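Local coordinates for N5-Carboxyaminoimidazole ribonucleotide synthetase (Staphylococcus aureus subsp. aureus, PDB 3ORQ), which catalyses the ATP-dependent carboxylation of 5-aminoimidazole ribonucleotide with bicarbonate, giving N5-carboxyaminoimidazole ribonucleotide, a step of purine biosynthesis, at residues A[74-79]-A[95-100]; A[311-316]-A[356-361]; A[196-201]-A[208-213]. One frame throughout, in Å; residues are numbered along the deposited sequence.

Contact 1 of 3, residues A[74-79]-A[95-100]; sequences CDVITY and KYNIPQ
In the N-terminal preATP-grasp domain, a Rossmann-like unit, strand 76-79 ends one side of the four-stranded parallel sheet, and residues 96-100, just after helix 86-95, run beside its outer side without forming a strand. Such an outer strand can be served by an irregular chain, and here a single direct backbone bond does so, from Ile-77 N to Asn-97 O at 2.9 Å. The side chain of Asn-97 supplies the second bond. With CG anti to the backbone N (chi1 177°), its amide turns back along the strand, and ND2 donates to a lone pair of Asp-75 O at 3.0 Å, the acceptor lying in the amide plane. Apolar groups meet alongside these bonds: Ile-77 CB rests on Ile-98 CG1 at 4.0 Å, while Val-76 CG2 meets Pro-99 CD, the two side chains crossing nearly at a right angle. Ile-98 also packs on Leu-89 and Leu-92 of helix 86-95.

The amide of Gln-100 stacks on one face of the Tyr-79 ring, the planes 11° apart, with Gln-100 NE2 3.5 Å from Tyr-79 CZ. Two donors grip OE1, a water that also bridges Ile-77 O and Gln-100 N, and the hydroxyl of Thr-78. That hydroxyl is also hydrogen-bonded to His-294, which probably helps fix its rotation. NE2 reaches Tyr-79 O through another water, and Thr-78 OG1 approaches Gln-100 OE1 at 2.6 Å, tilted 28° from the carbonyl plane.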
ATOM      1  N   CYS A  74      10.896 -10.223 -18.835  1.00 10.99           N
ATOM      2  CA  CYS A  74      11.167  -9.853 -17.437  1.00 11.71           C
ATOM      3  C   CYS A  74      12.644  -9.839 -17.147  1.00  9.89           C
ATOM      4  O   CYS A  74      13.420 -10.567 -17.793  1.00  9.27           O
ATOM      5  CB  CYS A  74      10.485 -10.862 -16.475  1.00 12.10           C
ATOM      6  SG  CYS A  74       8.678 -10.817 -16.599  1.00 17.24           S
ATOM      7  N   ASP A  75      13.032  -9.039 -16.161  1.00  7.30           N
ATOM      8  CA  ASP A  75      14.433  -9.021 -15.722  1.00  7.37           C
ATOM      9  C   ASP A  75      14.640  -9.928 -14.513  1.00  6.19           C
ATOM     10  O   ASP A  75      15.775 -10.322 -14.199  1.00  6.97           O
ATOM     11  CB  ASP A  75      14.847  -7.592 -15.389  1.00  6.60           C
ATOM     12  CG  ASP A  75      14.687  -6.671 -16.563  1.00  6.33           C
ATOM     13  OD1 ASP A  75      15.428  -6.829 -17.549  1.00 12.21           O
ATOM     14  OD2 ASP A  75      13.802  -5.812 -16.541  1.00  4.58           O
ATOM     15  N   VAL A  76      13.545 -10.232 -13.822  1.00  4.86           N
ATOM     16  CA  VAL A  76      13.560 -11.193 -12.708  1.00  4.84           C
ATOM     17  C   VAL A  76      12.234 -11.909 -12.680  1.00  4.28           C
ATOM     18  O   VAL A  76      11.221 -11.323 -13.013  1.00  4.50           O
ATOM     19  CB  VAL A  76      13.859 -10.509 -11.325  1.00  3.29           C
ATOM     20  CG1 VAL A  76      12.758  -9.565 -10.928  1.00  2.00           C
ATOM     21  CG2 VAL A  76      14.031 -11.536 -10.256  1.00  2.00           C
ATOM     22  N   ILE A  77      12.223 -13.175 -12.289  1.00  5.55           N
ATOM     23  CA  ILE A  77      10.943 -13.909 -12.174  1.00  4.73           C
ATOM     24  C   ILE A  77      10.795 -14.468 -10.770  1.00  3.26           C
ATOM     25  O   ILE A  77      11.742 -15.034 -10.220  1.00  4.86           O
ATOM     26  CB  ILE A  77      10.808 -15.033 -13.213  1.00  5.67           C
ATOM     27  CG1 ILE A  77      10.738 -14.479 -14.633  1.00  9.60           C
ATOM     28  CG2 ILE A  77       9.587 -15.871 -12.973  1.00  7.12           C
ATOM     29  CD1 ILE A  77      11.013 -15.536 -15.636  1.00 15.17           C
ATOM     30  N   THR A  78       9.628 -14.245 -10.177  1.00  2.00           N
ATOM     31  CA  THR A  78       9.297 -14.816  -8.861  1.00  2.30           C
ATOM     32  C   THR A  78       7.968 -15.545  -8.993  1.00  5.08           C
ATOM     33  O   THR A  78       7.357 -15.554 -10.059  1.00  6.59           O
ATOM     34  CB  THR A  78       9.214 -13.741  -7.749  1.00  4.13           C
ATOM     35  OG1 THR A  78       8.964 -14.365  -6.473  1.00  4.70           O
ATOM     36  CG2 THR A  78       8.117 -12.685  -8.056  1.00  2.00           C
ATOM     37  N   TYR A  79       7.531 -16.199  -7.931  1.00  5.66           N
ATOM     38  CA  TYR A  79       6.332 -17.000  -8.035  1.00  5.80           C
ATOM     39  C   TYR A  79       5.551 -16.754  -6.799  1.00  7.37           C
ATOM     40  O   TYR A  79       6.119 -16.440  -5.741  1.00  6.70           O
ATOM     41  CB  TYR A  79       6.633 -18.511  -8.181  1.00  6.03           C
ATOM     42  CG  TYR A  79       7.732 -19.012  -7.293  1.00  4.39           C
ATOM     43  CD1 TYR A  79       7.498 -19.308  -5.953  1.00  3.23           C
ATOM     44  CD2 TYR A  79       9.016 -19.197  -7.787  1.00  8.79           C
ATOM     45  CE1 TYR A  79       8.554 -19.736  -5.109  1.00  3.68           C
ATOM     46  CE2 TYR A  79      10.074 -19.679  -6.943  1.00  7.85           C
ATOM     47  CZ  TYR A  79       9.818 -19.925  -5.629  1.00  2.82           C
ATOM     48  OH  TYR A  79      10.815 -20.373  -4.838  1.00  9.63           O
ATOM     49  N   LYS A  95      17.728 -20.406 -17.874  1.00 13.31           N
ATOM     50  CA  LYS A  95      17.737 -19.468 -18.979  1.00 15.40           C
ATOM     51  C   LYS A  95      17.498 -18.016 -18.550  1.00 14.99           C
ATOM     52  O   LYS A  95      17.976 -17.095 -19.198  1.00 15.96           O
ATOM     53  CB  LYS A  95      16.688 -19.873 -20.012  1.00 19.37           C
ATOM     54  CG  LYS A  95      16.817 -19.149 -21.338  1.00 24.47           C
ATOM     55  CD  LYS A  95      15.817 -19.684 -22.386  1.00 33.29           C
ATOM     56  CE  LYS A  95      16.073 -19.047 -23.767  1.00 37.84           C
ATOM     57  NZ  LYS A  95      14.818 -18.843 -24.567  1.00 40.97           N
ATOM     58  N   TYR A  96      16.764 -17.807 -17.460  1.00 11.59           N
ATOM     59  CA  TYR A  96      16.434 -16.459 -17.008  1.00  9.97           C
ATOM     60  C   TYR A  96      16.839 -16.211 -15.572  1.00  8.02           C
ATOM     61  O   TYR A  96      17.331 -17.085 -14.924  1.00  8.42           O
ATOM     62  CB  TYR A  96      14.935 -16.215 -17.162  1.00 10.47           C
ATOM     63  CG  TYR A  96      14.426 -16.556 -18.536  1.00 13.81           C
ATOM     64  CD1 TYR A  96      14.581 -15.647 -19.602  1.00 15.91           C
ATOM     65  CD2 TYR A  96      13.804 -17.798 -18.788  1.00 14.25           C
ATOM     66  CE1 TYR A  96      14.144 -15.973 -20.898  1.00 19.47           C
ATOM     67  CE2 TYR A  96      13.354 -18.127 -20.060  1.00 17.38           C
ATOM     68  CZ  TYR A  96      13.537 -17.218 -21.120  1.00 21.97           C
ATOM     69  OH  TYR A  96      13.090 -17.541 -22.389  1.00 27.47           O
ATOM     70  N   ASN A  97      16.591 -15.003 -15.074  1.00  8.46           N
ATOM     71  CA  ASN A  97      17.019 -14.622 -13.725  1.00  6.46           C
ATOM     72  C   ASN A  97      15.939 -14.890 -12.669  1.00  6.89           C
ATOM     73  O   ASN A  97      14.897 -14.162 -12.603  1.00  5.41           O
ATOM     74  CB  ASN A  97      17.447 -13.157 -13.712  1.00  5.66           C
ATOM     75  CG  ASN A  97      17.840 -12.683 -12.336  1.00  4.46           C
ATOM     76  OD1 ASN A  97      18.503 -13.400 -11.606  1.00  6.54           O
ATOM     77  ND2 ASN A  97      17.409 -11.482 -11.963  1.00  4.69           N
ATOM     78  N   ILE A  98      16.182 -15.935 -11.876  1.00  3.50           N
ATOM     79  CA  ILE A  98      15.265 -16.375 -10.821  1.00  4.89           C
ATOM     80  C   ILE A  98      16.111 -16.715  -9.580  1.00  6.66           C
ATOM     81  O   ILE A  98      16.453 -17.878  -9.344  1.00  8.23           O
ATOM     82  CB  ILE A  98      14.441 -17.621 -11.236  1.00  5.67           C
ATOM     83  CG1 ILE A  98      13.901 -17.473 -12.690  1.00  6.11           C
ATOM     84  CG2 ILE A  98      13.255 -17.914 -10.233  1.00  4.38           C
ATOM     85  CD1 ILE A  98      12.898 -18.600 -13.118  1.00  2.11           C
ATOM     86  N   PRO A  99      16.459 -15.699  -8.797  1.00  5.02           N
ATOM     87  CA  PRO A  99      17.361 -15.906  -7.688  1.00  5.12           C
ATOM     88  C   PRO A  99      16.787 -16.897  -6.673  1.00  6.19           C
ATOM     89  O   PRO A  99      17.542 -17.495  -5.923  1.00  6.13           O
ATOM     90  CB  PRO A  99      17.495 -14.519  -7.072  1.00  4.67           C
ATOM     91  CG  PRO A  99      17.057 -13.577  -8.115  1.00  5.31           C
ATOM     92  CD  PRO A  99      16.048 -14.289  -8.935  1.00  5.71           C
ATOM     93  N   GLN A 100      15.464 -17.061  -6.661  1.00  5.77           N
ATOM     94  CA  GLN A 100      14.819 -18.067  -5.800  1.00  5.41           C
ATOM     95  C   GLN A 100      15.150 -19.515  -6.150  1.00  6.03           C
ATOM     96  O   GLN A 100      14.999 -20.409  -5.298  1.00  7.83           O
ATOM     97  CB  GLN A 100      13.294 -17.868  -5.818  1.00  3.22           C
ATOM     98  CG  GLN A 100      12.817 -16.736  -4.952  1.00  4.61           C
ATOM     99  CD  GLN A 100      11.340 -16.463  -5.174  1.00  9.90           C
ATOM    100  OE1 GLN A 100      10.934 -16.005  -6.250  1.00  5.92           O
ATOM    101  NE2 GLN A 100      10.521 -16.785  -4.171  1.00 10.01           N
TER
HETATM  102  O   HOH W   1      15.694 -12.703 -16.723  1.00 21.02           O
HETATM  103  O   HOH W   2      13.058 -15.471  -7.910  1.00  3.01           O
HETATM  104  O   HOH W   3      12.464 -22.591  -5.515  1.00  3.58           O
HETATM  105  O   HOH W   4       7.770 -16.774  -3.511  1.00  9.02           O

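Contact 2 of 3, residues A[311-316]-A[356-361]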
ATOM      1  N   LYS A 311       2.347  -1.001  15.622  1.00  7.69           N
ATOM      2  CA  LYS A 311       1.222  -1.205  16.501  1.00  7.55           C
ATOM      3  C   LYS A 311       0.789  -2.672  16.431  1.00  8.02           C
ATOM      4  O   LYS A 311       0.813  -3.266  15.341  1.00  5.88           O
ATOM      5  CB  LYS A 311       0.073  -0.291  16.053  1.00  9.33           C
ATOM      6  CG  LYS A 311      -0.968  -0.038  17.138  1.00 11.36           C
ATOM      7  CD  LYS A 311      -1.955   1.058  16.736  1.00 16.39           C
ATOM      8  CE  LYS A 311      -3.109   1.134  17.801  1.00 17.45           C
ATOM      9  NZ  LYS A 311      -4.143   2.082  17.377  1.00 13.08           N
ATOM     10  N   PRO A 312       0.362  -3.260  17.579  1.00  7.28           N
ATOM     11  CA  PRO A 312      -0.008  -4.664  17.596  1.00  6.77           C
ATOM     12  C   PRO A 312      -1.266  -4.825  16.774  1.00 10.52           C
ATOM     13  O   PRO A 312      -1.933  -3.802  16.469  1.00 11.04           O
ATOM     14  CB  PRO A 312      -0.345  -4.944  19.061  1.00  5.59           C
ATOM     15  CG  PRO A 312       0.368  -3.877  19.872  1.00  7.53           C
ATOM     16  CD  PRO A 312       0.321  -2.644  18.932  1.00  8.79           C
ATOM     17  N   ALA A 313      -1.609  -6.081  16.426  1.00  9.51           N
ATOM     18  CA  ALA A 313      -2.610  -6.299  15.403  1.00  7.92           C
ATOM     19  C   ALA A 313      -3.312  -7.635  15.495  1.00  9.63           C
ATOM     20  O   ALA A 313      -2.763  -8.614  15.972  1.00 10.02           O
ATOM     21  CB  ALA A 313      -1.989  -6.104  13.994  1.00  8.14           C
ATOM     22  N   VAL A 314      -4.548  -7.654  15.026  1.00 10.33           N
ATOM     23  CA  VAL A 314      -5.347  -8.848  15.025  1.00 11.06           C
ATOM     24  C   VAL A 314      -5.897  -8.927  13.626  1.00 12.41           C
ATOM     25  O   VAL A 314      -6.660  -8.044  13.185  1.00 13.55           O
ATOM     26  CB  VAL A 314      -6.521  -8.720  16.021  1.00  9.42           C
ATOM     27  CG1 VAL A 314      -7.400  -9.943  15.940  1.00 10.06           C
ATOM     28  CG2 VAL A 314      -6.001  -8.588  17.421  1.00 10.57           C
HETATM   29  N   MSE A 315      -5.487  -9.944  12.894  1.00 11.60           N
HETATM   30  CA  MSE A 315      -5.918 -10.011  11.518  1.00 13.62           C
HETATM   31  C   MSE A 315      -6.876 -11.192  11.360  1.00 14.10           C
HETATM   32  O   MSE A 315      -6.600 -12.279  11.879  1.00 14.57           O
HETATM   33  CB  MSE A 315      -4.708 -10.222  10.632  1.00 14.26           C
HETATM   34  CG  MSE A 315      -5.097 -10.357   9.154  1.00 19.93           C
HETATM   35 SE   MSE A 315      -3.924 -11.570   8.224  1.00 32.33          SE
HETATM   36  CE  MSE A 315      -5.325 -12.562   7.401  1.00 23.44           C
HETATM   37  N   MSE A 316      -7.990 -10.979  10.659  1.00 13.63           N
HETATM   38  CA  MSE A 316      -8.995 -12.038  10.426  1.00 12.33           C
HETATM   39  C   MSE A 316      -9.055 -12.309   8.939  1.00 10.77           C
HETATM   40  O   MSE A 316      -9.105 -11.367   8.152  1.00 10.66           O
HETATM   41  CB  MSE A 316     -10.395 -11.607  10.888  1.00 11.50           C
HETATM   42  CG  MSE A 316     -10.484 -11.050  12.292  1.00 13.73           C
HETATM   43 SE   MSE A 316     -10.002 -12.364  13.635  0.84 18.02          SE
HETATM   44  CE  MSE A 316     -11.459 -13.622  13.395  1.00 22.86           C
ATOM     45  N   THR A 356      -7.541  -6.192   9.003  1.00 11.17           N
ATOM     46  CA  THR A 356      -6.490  -6.049   9.974  1.00 12.25           C
ATOM     47  C   THR A 356      -6.886  -4.943  10.922  1.00 12.70           C
ATOM     48  O   THR A 356      -7.082  -3.773  10.504  1.00 15.39           O
ATOM     49  CB  THR A 356      -5.181  -5.668   9.300  1.00 11.68           C
ATOM     50  OG1 THR A 356      -4.785  -6.748   8.444  1.00 12.72           O
ATOM     51  CG2 THR A 356      -4.074  -5.398  10.350  1.00 11.63           C
ATOM     52  N   VAL A 357      -6.987  -5.315  12.186  1.00 10.34           N
ATOM     53  CA  VAL A 357      -7.397  -4.406  13.222  1.00  9.53           C
ATOM     54  C   VAL A 357      -6.184  -4.030  14.065  1.00  9.94           C
ATOM     55  O   VAL A 357      -5.662  -4.825  14.805  1.00 11.89           O
ATOM     56  CB  VAL A 357      -8.479  -5.051  14.097  1.00  8.26           C
ATOM     57  CG1 VAL A 357      -9.106  -4.037  14.978  1.00  8.74           C
ATOM     58  CG2 VAL A 357      -9.567  -5.758  13.213  1.00  5.21           C
ATOM     59  N   LEU A 358      -5.746  -2.798  13.956  1.00 10.85           N
ATOM     60  CA  LEU A 358      -4.642  -2.341  14.782  1.00 12.83           C
ATOM     61  C   LEU A 358      -5.197  -2.080  16.148  1.00 14.11           C
ATOM     62  O   LEU A 358      -6.278  -1.521  16.268  1.00 15.94           O
ATOM     63  CB  LEU A 358      -4.024  -1.070  14.205  1.00 11.80           C
ATOM     64  CG  LEU A 358      -3.400  -1.223  12.803  1.00 12.60           C
ATOM     65  CD1 LEU A 358      -2.783   0.111  12.329  1.00 12.85           C
ATOM     66  CD2 LEU A 358      -2.341  -2.339  12.820  1.00  8.97           C
ATOM     67  N   THR A 359      -4.476  -2.500  17.183  1.00 16.53           N
ATOM     68  CA  THR A 359      -5.028  -2.405  18.547  1.00 18.31           C
ATOM     69  C   THR A 359      -3.934  -2.288  19.615  1.00 20.81           C
ATOM     70  O   THR A 359      -2.862  -2.884  19.481  1.00 21.07           O
ATOM     71  CB  THR A 359      -5.897  -3.647  18.855  1.00 17.86           C
ATOM     72  OG1 THR A 359      -6.528  -3.530  20.144  1.00 13.80           O
ATOM     73  CG2 THR A 359      -5.049  -4.911  18.811  1.00 18.11           C
ATOM     74  N   ASN A 360      -4.203  -1.536  20.678  1.00 21.40           N
ATOM     75  CA  ASN A 360      -3.316  -1.585  21.833  1.00 24.07           C
ATOM     76  C   ASN A 360      -3.708  -2.656  22.847  1.00 26.46           C
ATOM     77  O   ASN A 360      -2.951  -2.969  23.784  1.00 28.95           O
ATOM     78  CB  ASN A 360      -3.275  -0.235  22.531  1.00 24.92           C
ATOM     79  CG  ASN A 360      -2.536   0.793  21.739  1.00 24.81           C
ATOM     80  OD1 ASN A 360      -1.501   0.507  21.136  1.00 24.78           O
ATOM     81  ND2 ASN A 360      -3.067   2.008  21.729  1.00 24.48           N
ATOM     82  N   ASP A 361      -4.902  -3.199  22.684  1.00 26.35           N
ATOM     83  CA  ASP A 361      -5.374  -4.216  23.594  1.00 25.81           C
ATOM     84  C   ASP A 361      -5.802  -5.443  22.810  1.00 24.86           C
ATOM     85  O   ASP A 361      -6.989  -5.677  22.548  1.00 26.13           O
ATOM     86  CB  ASP A 361      -6.491  -3.693  24.499  1.00 25.15           C
ATOM     87  CG  ASP A 361      -6.839  -4.682  25.636  1.00 28.39           C
ATOM     88  OD1 ASP A 361      -6.502  -5.884  25.532  1.00 28.79           O
ATOM     89  OD2 ASP A 361      -7.449  -4.250  26.638  1.00 29.99           O
TER
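Pro-312 O takes the N-H of Thr-359 at 2.9 Å, a nearly straight bond whose donor stands above the carbonyl plane, well off the lone pairs. Further in, Val-314 and Val-357 exchange two bonds, Val-314 N to Val-357 O at 3.0 Å and Val-357 N to Val-314 O at 2.9 Å. Between these rungs Ala-313 CB meets Leu-358 CD2 at 4.0 Å, and on the other face Val-314 CG2 touches the methyl CG2 of Thr-359. Selenomethionine Met-315 lays CG against Thr-356 OG1 before its chain bends away.

This is a regular antiparallel ladder in the C-terminal domain, joining strands 313-319 and 351-358 of a sheet shared with the ATP-grasp domain. Beyond the last bridge, Lys-311 extends fully, with CG anti to the backbone N (chi1 -160°), carrying CD over Leu-358 CB at 3.9 Å and CE past the Asn-360 amide. Its NZ continues to a salt bridge with Glu-308 of the second subunit.

Thr-359 begins an ST turn, OG1 accepting from Asp-361 N at 3.0 Å and also bonding Thr-365. Asp-361 then N-caps helix 362-372, and this helix covers Val-314 through Thr-365 and Met-369.

Contact 3 of 3, residues A[196-201]-A[208-213]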
ATOM      1  N   SER A 196       3.979 -18.726  13.654  1.00 11.60           N
ATOM      2  CA  SER A 196       4.765 -18.747  12.419  1.00 10.48           C
ATOM      3  C   SER A 196       5.727 -17.586  12.423  1.00  9.54           C
ATOM      4  O   SER A 196       5.556 -16.609  13.150  1.00  8.47           O
ATOM      5  CB  SER A 196       3.861 -18.690  11.177  1.00 11.81           C
ATOM      6  OG  SER A 196       3.255 -17.416  11.019  1.00 13.23           O
ATOM      7  N   LEU A 197       6.766 -17.716  11.610  1.00  9.79           N
ATOM      8  CA  LEU A 197       7.833 -16.746  11.529  1.00  7.05           C
ATOM      9  C   LEU A 197       8.017 -16.444  10.042  1.00  7.25           C
ATOM     10  O   LEU A 197       8.344 -17.317   9.234  1.00  7.04           O
ATOM     11  CB  LEU A 197       9.110 -17.335  12.107  1.00  8.18           C
ATOM     12  CG  LEU A 197      10.249 -16.346  12.337  1.00  8.41           C
ATOM     13  CD1 LEU A 197       9.863 -15.258  13.337  1.00  7.62           C
ATOM     14  CD2 LEU A 197      11.487 -17.082  12.795  1.00 12.91           C
ATOM     15  N   THR A 198       7.724 -15.214   9.662  1.00  7.67           N
ATOM     16  CA  THR A 198       7.910 -14.787   8.275  1.00  7.30           C
ATOM     17  C   THR A 198       9.325 -14.173   8.139  1.00  6.38           C
ATOM     18  O   THR A 198       9.771 -13.452   9.027  1.00  4.49           O
ATOM     19  CB  THR A 198       6.792 -13.867   7.894  1.00  8.51           C
ATOM     20  OG1 THR A 198       5.567 -14.637   7.884  1.00  6.16           O
ATOM     21  CG2 THR A 198       7.064 -13.221   6.504  1.00  9.02           C
ATOM     22  N   VAL A 199      10.026 -14.502   7.057  1.00  5.18           N
ATOM     23  CA  VAL A 199      11.440 -14.202   6.921  1.00  3.22           C
ATOM     24  C   VAL A 199      11.716 -13.722   5.509  1.00  4.45           C
ATOM     25  O   VAL A 199      11.012 -14.104   4.559  1.00  3.91           O
ATOM     26  CB  VAL A 199      12.339 -15.493   7.167  1.00  2.38           C
ATOM     27  CG1 VAL A 199      13.828 -15.180   7.092  1.00  2.00           C
ATOM     28  CG2 VAL A 199      12.012 -16.193   8.475  1.00  2.00           C
ATOM     29  N   THR A 200      12.742 -12.887   5.353  1.00  4.72           N
ATOM     30  CA  THR A 200      13.129 -12.517   3.993  1.00  5.43           C
ATOM     31  C   THR A 200      14.621 -12.665   3.863  1.00  4.31           C
ATOM     32  O   THR A 200      15.381 -12.201   4.711  1.00  6.44           O
ATOM     33  CB  THR A 200      12.724 -11.054   3.607  1.00  4.76           C
ATOM     34  OG1 THR A 200      11.309 -10.858   3.789  1.00  4.41           O
ATOM     35  CG2 THR A 200      13.049 -10.821   2.103  1.00  6.53           C
ATOM     36  N   ARG A 201      15.048 -13.277   2.780  1.00  4.39           N
ATOM     37  CA  ARG A 201      16.486 -13.479   2.552  1.00  4.85           C
ATOM     38  C   ARG A 201      16.823 -12.824   1.244  1.00  3.43           C
ATOM     39  O   ARG A 201      16.063 -12.949   0.285  1.00  5.09           O
ATOM     40  CB  ARG A 201      16.812 -14.972   2.476  1.00  4.61           C
ATOM     41  CG  ARG A 201      17.703 -15.426   3.617  1.00  8.98           C
ATOM     42  CD  ARG A 201      18.231 -16.848   3.362  1.00  7.28           C
ATOM     43  NE  ARG A 201      19.662 -16.814   3.198  1.00  8.00           N
ATOM     44  CZ  ARG A 201      20.326 -17.089   2.088  1.00  7.78           C
ATOM     45  NH1 ARG A 201      19.699 -17.467   0.973  1.00  5.22           N
ATOM     46  NH2 ARG A 201      21.656 -16.977   2.110  1.00  6.31           N
ATOM     47  N   THR A 208      16.174 -11.032   7.257  1.00 13.58           N
ATOM     48  CA  THR A 208      15.356 -10.207   8.142  1.00 12.57           C
ATOM     49  C   THR A 208      14.160 -11.007   8.617  1.00  8.97           C
ATOM     50  O   THR A 208      13.626 -11.821   7.891  1.00  7.36           O
ATOM     51  CB  THR A 208      14.807  -8.977   7.404  1.00 16.10           C
ATOM     52  OG1 THR A 208      15.811  -8.521   6.504  1.00 25.61           O
ATOM     53  CG2 THR A 208      14.482  -7.822   8.391  1.00 16.43           C
ATOM     54  N   PHE A 209      13.761 -10.768   9.864  1.00  8.45           N
ATOM     55  CA  PHE A 209      12.686 -11.491  10.494  1.00  8.98           C
ATOM     56  C   PHE A 209      11.574 -10.522  10.886  1.00  9.23           C
ATOM     57  O   PHE A 209      11.840  -9.509  11.533  1.00 11.36           O
ATOM     58  CB  PHE A 209      13.190 -12.202  11.766  1.00  8.34           C
ATOM     59  CG  PHE A 209      14.198 -13.274  11.515  1.00  8.39           C
ATOM     60  CD1 PHE A 209      15.559 -12.982  11.536  1.00 10.08           C
ATOM     61  CD2 PHE A 209      13.790 -14.599  11.304  1.00 12.53           C
ATOM     62  CE1 PHE A 209      16.525 -14.003  11.342  1.00 13.24           C
ATOM     63  CE2 PHE A 209      14.744 -15.631  11.087  1.00 11.24           C
ATOM     64  CZ  PHE A 209      16.113 -15.320  11.119  1.00 12.12           C
ATOM     65  N   PHE A 210      10.347 -10.844  10.506  1.00  7.20           N
ATOM     66  CA  PHE A 210       9.175 -10.149  10.984  1.00  8.28           C
ATOM     67  C   PHE A 210       8.853 -10.616  12.405  1.00 10.42           C
ATOM     68  O   PHE A 210       9.346 -11.652  12.844  1.00 11.29           O
ATOM     69  CB  PHE A 210       7.983 -10.446  10.019  1.00  7.46           C
ATOM     70  CG  PHE A 210       8.100  -9.700   8.707  1.00  6.78           C
ATOM     71  CD1 PHE A 210       8.996 -10.135   7.733  1.00  6.50           C
ATOM     72  CD2 PHE A 210       7.374  -8.517   8.476  1.00  3.35           C
ATOM     73  CE1 PHE A 210       9.152  -9.408   6.533  1.00  8.26           C
ATOM     74  CE2 PHE A 210       7.543  -7.776   7.278  1.00  2.00           C
ATOM     75  CZ  PHE A 210       8.417  -8.219   6.315  1.00  2.00           C
ATOM     76  N   PRO A 211       8.045  -9.837  13.143  1.00 11.16           N
ATOM     77  CA  PRO A 211       7.588 -10.274  14.479  1.00  8.58           C
ATOM     78  C   PRO A 211       6.895 -11.644  14.427  1.00  9.61           C
ATOM     79  O   PRO A 211       6.119 -11.922  13.515  1.00  7.49           O
ATOM     80  CB  PRO A 211       6.557  -9.193  14.877  1.00  9.01           C
ATOM     81  CG  PRO A 211       6.604  -8.091  13.735  1.00 10.69           C
ATOM     82  CD  PRO A 211       7.825  -8.383  12.911  1.00 10.54           C
ATOM     83  N   LEU A 212       7.156 -12.486  15.425  1.00 11.00           N
ATOM     84  CA  LEU A 212       6.484 -13.777  15.568  1.00 11.70           C
ATOM     85  C   LEU A 212       4.990 -13.573  15.611  1.00 12.04           C
ATOM     86  O   LEU A 212       4.491 -12.660  16.251  1.00 13.47           O
ATOM     87  CB  LEU A 212       6.957 -14.467  16.838  1.00 11.27           C
ATOM     88  CG  LEU A 212       6.627 -15.948  16.933  1.00 14.92           C
ATOM     89  CD1 LEU A 212       7.459 -16.844  15.939  1.00 12.01           C
ATOM     90  CD2 LEU A 212       6.722 -16.423  18.433  1.00 12.99           C
ATOM     91  N   GLN A 213       4.264 -14.407  14.886  1.00 13.62           N
ATOM     92  CA  GLN A 213       2.841 -14.234  14.787  1.00 14.61           C
ATOM     93  C   GLN A 213       2.118 -15.469  15.315  1.00 15.87           C
ATOM     94  O   GLN A 213       2.620 -16.592  15.207  1.00 17.55           O
ATOM     95  CB  GLN A 213       2.409 -13.848  13.349  1.00 15.84           C
ATOM     96  CG  GLN A 213       3.049 -14.595  12.214  1.00 18.42           C
ATOM     97  CD  GLN A 213       3.884 -13.735  11.262  1.00 16.83           C
ATOM     98  OE1 GLN A 213       4.167 -12.561  11.493  1.00 14.37           O
ATOM     99  NE2 GLN A 213       4.310 -14.361  10.188  1.00 17.35           N
TER
HETATM  100  O   HOH W   5       7.264 -13.495  11.732  1.00  9.26           O
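Leu-197 and Val-199 flank the ring of Phe-209 and show how a hairpin can stay closely packed although its pairing is interrupted. Phe-209 CD2 lies 3.7 Å from both Leu-197 CD2 and Val-199 CG2, so CD2 of the ring sits in the notch between two branched residues, which approach it obliquely. The other methyl of Leu-197, CD1, turns toward Leu-212 and meets its CD1 at 3.9 Å, the two leucines crossing at about a right angle. Leu-212 CD1 also nestles against the backbone at Ser-196 O.

The threonines fill the opposite face of the hairpin. Phe-210 lies obliquely across Thr-198, its CD1 3.8 Å from the methyl CG2. It turns its edge, not its face, to Thr-198 O and to Thr-200 OG1, both close to the ring plane; Thr-200 OG1 is hydrogen-bonded to Thr-253 and Thr-293. At the other end of this row, Gln-213, with CG wedged between its backbone N and carbonyl carbon (chi1 43°), sends its side chain back over Ser-196.

This antiparallel hairpin, strands 191-201 and 207-218, belongs to the ATP-grasp domain. Two backbone bonds, Thr-200 N to Thr-208 O and Thr-208 N to Thr-200 O, are both 2.9 Å, and Ser-196 and Gln-213 form another such pair. Between these pairs the register shifts by one residue, and Phe-210 N bonds Thr-198 O at 3.1 Å. Pro-211 bows outward there, and a water bridges the interruption, accepting from Thr-198 N at 2.7 Å and donating to Pro-211 O.

Helix 234-245 covers Leu-197 through Ala-237 and Val-241 and meets Phe-209 through Lys-238. Helix 290-298 lies against Thr-198, Thr-200 and Phe-210, while strand 252-261 continues the sheet beyond 196-201.

In the fold
Contacts 2 and 3 are built into the same eight-stranded antiparallel sheet, their centres about 17 Å apart, whereas contact 1 finishes the edge of the separate parallel sheet of the N-terminal domain. Contacts 1 and 3 are largely buried, contact 2 only partly, and it alone reaches the second subunit. Their chemistry differs accordingly: contact 1 has one backbone bond, supplemented by side-chain amides and waters, contact 2 relies on a regular ladder with a charged end at the dimer boundary, and contact 3 pairs aromatic and aliphatic packing with an interrupted ladder bridged by one water. In contact 3 the Ser-196 side chain lies about 10 Å from bound ADP and about 9 Å from the magnesium ion.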